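UDP-N-Acetylglucosamine 2-Epimerase (Thermus thermophilus, PDB 1V4V) probably interconverts UDP-N-acetylglucosamine and UDP-N-acetylmannosamine by inverting the configuration at C2 of the sugar. Local coordinates at residues V95-D100 with V118-A123. Numbering follows the deposited sequence.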
loop_
_atom_site.group_PDB
_atom_site.type_symbol
_atom_site.label_atom_id
_atom_site.label_comp_id
_atom_site.label_asym_id
_atom_site.label_seq_id
_atom_site.Cartn_x
_atom_site.Cartn_y
_atom_site.Cartn_z
ATOM N N VAL A 95 -4.253 9.908 -11.870
ATOM C CA VAL A 95 -3.300 10.563 -10.989
ATOM C C VAL A 95 -1.943 9.880 -11.071
ATOM O O VAL A 95 -1.851 8.657 -11.059
ATOM C CB VAL A 95 -3.770 10.525 -9.521
ATOM C CG1 VAL A 95 -2.752 11.244 -8.631
ATOM C CG2 VAL A 95 -5.132 11.191 -9.392
ATOM N N LEU A 96 -0.890 10.680 -11.163
ATOM C CA LEU A 96 0.459 10.141 -11.216
ATOM C C LEU A 96 1.224 10.619 -9.991
ATOM O O LEU A 96 1.186 11.797 -9.649
ATOM C CB LEU A 96 1.186 10.608 -12.486
ATOM C CG LEU A 96 0.685 10.087 -13.838
ATOM C CD1 LEU A 96 1.526 10.681 -14.960
ATOM C CD2 LEU A 96 0.760 8.571 -13.876
ATOM N N VAL A 97 1.880 9.691 -9.305
ATOM C CA VAL A 97 2.681 10.056 -8.150
ATOM C C VAL A 97 4.065 9.481 -8.372
ATOM O O VAL A 97 4.264 8.623 -9.235
ATOM C CB VAL A 97 2.085 9.531 -6.807
ATOM C CG1 VAL A 97 0.761 10.244 -6.510
ATOM C CG2 VAL A 97 1.880 8.029 -6.861
ATOM N N HIS A 98 5.020 9.969 -7.595
ATOM C CA HIS A 98 6.400 9.537 -7.717
ATOM C C HIS A 98 7.039 9.502 -6.341
ATOM O O HIS A 98 6.744 10.335 -5.486
ATOM C CB HIS A 98 7.175 10.531 -8.588
ATOM C CG HIS A 98 8.635 10.218 -8.713
ATOM N ND1 HIS A 98 9.158 9.526 -9.783
ATOM C CD2 HIS A 98 9.674 10.466 -7.881
ATOM C CE1 HIS A 98 10.457 9.359 -9.604
ATOM N NE2 HIS A 98 10.794 9.919 -8.458
ATOM N N GLY A 99 7.920 8.541 -6.121
ATOM C CA GLY A 99 8.591 8.511 -4.839
ATOM C C GLY A 99 7.981 7.640 -3.768
ATOM O O GLY A 99 6.960 6.973 -3.969
ATOM N N ASP A 100 8.610 7.695 -2.602
ATOM C CA ASP A 100 8.223 6.874 -1.467
ATOM C C ASP A 100 7.882 7.650 -0.197
ATOM O O ASP A 100 7.935 7.088 0.890
ATOM C CB ASP A 100 9.370 5.904 -1.169
ATOM C CG ASP A 100 9.948 5.276 -2.430
ATOM O OD1 ASP A 100 11.160 4.964 -2.444
ATOM O OD2 ASP A 100 9.193 5.079 -3.406
ATOM N N VAL A 118 -4.614 5.433 -10.274
ATOM C CA VAL A 118 -3.318 5.992 -9.905
ATOM C C VAL A 118 -2.162 5.294 -10.608
ATOM O O VAL A 118 -2.152 4.070 -10.746
ATOM C CB VAL A 118 -3.082 5.867 -8.378
ATOM C CG1 VAL A 118 -1.662 6.308 -8.022
ATOM C CG2 VAL A 118 -4.097 6.699 -7.632
ATOM N N GLY A 119 -1.189 6.088 -11.042
ATOM C CA GLY A 119 -0.011 5.541 -11.695
ATOM C C GLY A 119 1.181 5.911 -10.833
ATOM O O GLY A 119 1.240 7.024 -10.311
ATOM N N HIS A 120 2.125 4.989 -10.670
ATOM C CA HIS A 120 3.303 5.245 -9.843
ATOM C C HIS A 120 4.573 5.247 -10.693
ATOM O O HIS A 120 4.980 4.208 -11.216
ATOM C CB HIS A 120 3.406 4.170 -8.756
ATOM C CG HIS A 120 4.344 4.520 -7.646
ATOM N ND1 HIS A 120 4.661 3.634 -6.638
ATOM C CD2 HIS A 120 5.006 5.665 -7.360
ATOM C CE1 HIS A 120 5.472 4.220 -5.778
ATOM N NE2 HIS A 120 5.699 5.456 -6.193
ATOM N N VAL A 121 5.188 6.421 -10.826
ATOM C CA VAL A 121 6.409 6.580 -11.618
ATOM C C VAL A 121 7.652 6.147 -10.831
ATOM O O VAL A 121 7.774 6.423 -9.634
ATOM C CB VAL A 121 6.557 8.052 -12.085
ATOM C CG1 VAL A 121 7.805 8.221 -12.952
ATOM C CG2 VAL A 121 5.307 8.471 -12.874
ATOM N N GLU A 122 8.561 5.465 -11.521
ATOM C CA GLU A 122 9.803 4.947 -10.947
ATOM C C GLU A 122 9.511 3.994 -9.792
ATOM O O GLU A 122 10.153 4.053 -8.748
ATOM C CB GLU A 122 10.713 6.081 -10.456
ATOM C CG GLU A 122 12.187 5.651 -10.389
ATOM C CD GLU A 122 13.097 6.652 -9.693
ATOM O OE1 GLU A 122 13.107 7.839 -10.080
ATOM O OE2 GLU A 122 13.819 6.244 -8.759
ATOM N N ALA A 123 8.546 3.106 -10.008
ATOM C CA ALA A 123 8.117 2.134 -9.004
ATOM C C ALA A 123 8.839 0.787 -9.047
ATOM O O ALA A 123 9.343 0.365 -10.089
ATOM C CB ALA A 123 6.618 1.900 -9.143
HETATM O O HOH W 1 8.884 6.091 -7.171
#
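His120 NE2 donates to Gly99 O at 3.0 Å, the carbonyl lying close to the imidazole plane while the donor sits tilted 22° from the plane of the carbonyl. With CG trans to the backbone N (chi1 -165°), the ring runs along the sheet toward the C-terminal end of the neighbouring strand; Val97 O lies in plane at its CD2 edge, while Val97 CG2 stands well off the ring plane, 4.0 Å from His120 CD2. Toward the start of the strands, the backbones pair in parallel register: Gly119 N to Val95 O (2.7 Å), Val97 N to Gly119 O and Val121 N to Val97 O (both 2.9 Å) are all nearly straight. Gly119 leaves room for Leu96 CD2, which rests 3.8 Å from Gly119 CA; a CB there would clash with it. On the face carrying His120, Val97 CG2 touches Val118 CG1. The two strands, 94-98 and 118-121, are joined through helix 102-113 as a beta-alpha-beta crossover within the parallel sheet of one of the two Rossmann-like domains of this GT-B fold. Helix 102-113 packs against Val95, Val97 and Val118, whereas helix 15-29 lies on the other face, against Leu96, His98 and Val121. Where the strands give way to loops, one water accepts from Gly99 N and donates to Val121 O (2.7 Å) and Glu122 O, bridging the diverging backbones. Beside this water, Glu122 OE1 comes to the edge of the His98 ring, 3.1 Å from His98 CE1, with carboxylate and ring planes 75° apart. Asp144 OD1 bonds His120 ND1, fixing the ring's rotation from helix 136-146. Replacing His120 by a leucine would probably leave Gly99 O without its side-chain donor and Asp144 without its imidazole mate. Arg140 of the same helix forms a salt bridge with Asp100 OD1.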